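Local coordinates for protein KP6 killer toxin subunit beta (Ustilago maydis virus P6, PDB 4GVB) that forms one of the two subunits of a secreted viral antifungal toxin, and probably delivers the lethal step after its alpha partner has recognised the target cell, at residues 53-57 against 58-62. Residues are numbered along the deposited sequence; the frame is centred on the assembly and turned at random.
Sequences DLFTS and GQFYQ
The rings of Phe55 and Phe60 run alongside each other in the same direction; their planes are inclined by only 30°, but the rings are displaced until little of one covers the other, with centroids 5.5 Å apart. The closest approach, oblique to both rings, is Phe55 CE1 to Phe60 CD1 at 3.9 Å, and the same CE1 also lies near Phe60 CB. Both side chains are buried. Phe55 reaches Val7 and Phe60 reaches Cys9 and Cys11, all on strand 7-13, while Ile35 and Cys46 touch both side chains; Cys9, Cys11 and Cys46 each belong to a disulfide. The third flat group, the Gln59 amide, reaches back from the first turn to the N-cap residue. Its OE1 takes the N-H of Thr56 in a short bond of 2.7 Å. That bond is nearly straight at the hydrogen (164°), although the donor stands well out of the carbonyl plane. Gln59 CG is turned away from its own carbonyl carbon (chi1 -66°), and from there the extended chain doubles back to Thr56 N; the amide also lies close to Phe55, OE1 standing 3.5 Å from Phe55 CB. The return bond makes this a capping box at the N-terminus of helix 57-67: Thr56, the N-cap, accepts Gln59 N at its OG1 over 3.0 Å. The Thr56 and Gln59 side chains cross at about a right angle, and OG1 also packs closely on Gln59 CG. Regular helical bonding then begins with Phe60 N to Thr56 O at 3.1 Å. One residue on, Tyr61 N bonds to Ser57 O, also at 3.1 Å, and the Tyr61 side chain touches Thr72 on strand 70-76.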
loop_
_atom_site.group_PDB
_atom_site.type_symbol
_atom_site.label_atom_id
_atom_site.label_comp_id
_atom_site.label_asym_id
_atom_site.label_seq_id
_atom_site.Cartn_x
_atom_site.Cartn_y
_atom_site.Cartn_z
ATOM N N ASP B 53 7.630 5.955 -21.951
ATOM C CA ASP B 53 7.329 6.279 -20.559
ATOM C C ASP B 53 7.330 5.017 -19.684
ATOM O O ASP B 53 6.376 4.757 -18.949
ATOM C CB ASP B 53 5.956 6.953 -20.493
ATOM C CG ASP B 53 5.645 7.535 -19.123
ATOM O OD1 ASP B 53 6.547 8.129 -18.497
ATOM O OD2 ASP B 53 4.487 7.407 -18.677
ATOM N N LEU B 54 8.401 4.234 -19.765
ATOM C CA LEU B 54 8.442 2.947 -19.071
ATOM C C LEU B 54 8.983 3.072 -17.649
ATOM O O LEU B 54 9.751 3.981 -17.339
ATOM C CB LEU B 54 9.261 1.928 -19.872
ATOM C CG LEU B 54 10.790 1.981 -19.807
ATOM C CD1 LEU B 54 11.317 1.218 -18.593
ATOM C CD2 LEU B 54 11.406 1.411 -21.079
ATOM N N PHE B 55 8.556 2.160 -16.783
ATOM C CA PHE B 55 9.146 2.022 -15.457
ATOM C C PHE B 55 9.982 0.735 -15.463
ATOM O O PHE B 55 9.712 -0.181 -16.245
ATOM C CB PHE B 55 8.051 1.957 -14.396
ATOM C CG PHE B 55 7.058 0.855 -14.625
ATOM C CD1 PHE B 55 7.332 -0.438 -14.214
ATOM C CD2 PHE B 55 5.853 1.110 -15.245
ATOM C CE1 PHE B 55 6.424 -1.466 -14.427
ATOM C CE2 PHE B 55 4.937 0.091 -15.458
ATOM C CZ PHE B 55 5.229 -1.207 -15.048
ATOM N N THR B 56 11.003 0.651 -14.620
ATOM C CA THR B 56 11.850 -0.539 -14.637
ATOM C C THR B 56 11.311 -1.630 -13.712
ATOM O O THR B 56 10.578 -1.358 -12.760
ATOM C CB THR B 56 13.308 -0.234 -14.246
ATOM O OG1 THR B 56 13.372 0.132 -12.866
ATOM C CG2 THR B 56 13.883 0.893 -15.103
ATOM N N SER B 57 11.683 -2.868 -13.995
ATOM C CA SER B 57 11.312 -3.965 -13.118
ATOM C C SER B 57 11.792 -3.685 -11.692
ATOM O O SER B 57 11.107 -4.022 -10.726
ATOM C CB SER B 57 11.872 -5.285 -13.637
ATOM O OG SER B 57 13.268 -5.186 -13.810
ATOM N N GLY B 58 12.958 -3.056 -11.564
ATOM C CA GLY B 58 13.507 -2.740 -10.258
ATOM C C GLY B 58 12.694 -1.708 -9.490
ATOM O O GLY B 58 12.494 -1.830 -8.283
ATOM N N GLN B 59 12.239 -0.677 -10.195
ATOM C CA GLN B 59 11.381 0.346 -9.605
ATOM C C GLN B 59 10.079 -0.255 -9.084
ATOM O O GLN B 59 9.632 0.064 -7.977
ATOM C CB GLN B 59 11.069 1.433 -10.636
ATOM C CG GLN B 59 12.285 2.253 -11.083
ATOM C CD GLN B 59 11.951 3.205 -12.219
ATOM O OE1 GLN B 59 11.168 2.873 -13.114
ATOM N NE2 GLN B 59 12.541 4.397 -12.187
ATOM N N PHE B 60 9.463 -1.116 -9.887
ATOM C CA PHE B 60 8.203 -1.735 -9.500
ATOM C C PHE B 60 8.352 -2.610 -8.271
ATOM O O PHE B 60 7.458 -2.646 -7.422
ATOM C CB PHE B 60 7.592 -2.546 -10.638
ATOM C CG PHE B 60 6.123 -2.770 -10.474
ATOM C CD1 PHE B 60 5.233 -1.761 -10.767
ATOM C CD2 PHE B 60 5.633 -3.974 -9.983
ATOM C CE1 PHE B 60 3.876 -1.944 -10.604
ATOM C CE2 PHE B 60 4.279 -4.160 -9.823
ATOM C CZ PHE B 60 3.400 -3.139 -10.136
ATOM N N TYR B 61 9.471 -3.327 -8.187
ATOM C CA TYR B 61 9.769 -4.152 -7.019
ATOM C C TYR B 61 9.767 -3.318 -5.741
ATOM O O TYR B 61 9.213 -3.723 -4.717
ATOM C CB TYR B 61 11.125 -4.860 -7.183
ATOM C CG TYR B 61 11.503 -5.750 -6.018
ATOM C CD1 TYR B 61 12.337 -5.290 -5.003
ATOM C CD2 TYR B 61 11.019 -7.050 -5.932
ATOM C CE1 TYR B 61 12.680 -6.111 -3.937
ATOM C CE2 TYR B 61 11.350 -7.871 -4.873
ATOM C CZ TYR B 61 12.178 -7.395 -3.875
ATOM O OH TYR B 61 12.506 -8.215 -2.818
ATOM N N GLN B 62 10.423 -2.168 -5.793
ATOM C CA GLN B 62 10.440 -1.263 -4.646
ATOM C C GLN B 62 9.007 -0.823 -4.329
ATOM O O GLN B 62 8.603 -0.772 -3.162
ATOM C CB GLN B 62 11.308 -0.043 -4.944
ATOM C CG GLN B 62 11.366 0.960 -3.802
ATOM C CD GLN B 62 12.412 2.043 -4.015
ATOM O OE1 GLN B 62 13.146 2.033 -5.008
ATOM N NE2 GLN B 62 12.487 2.984 -3.078
#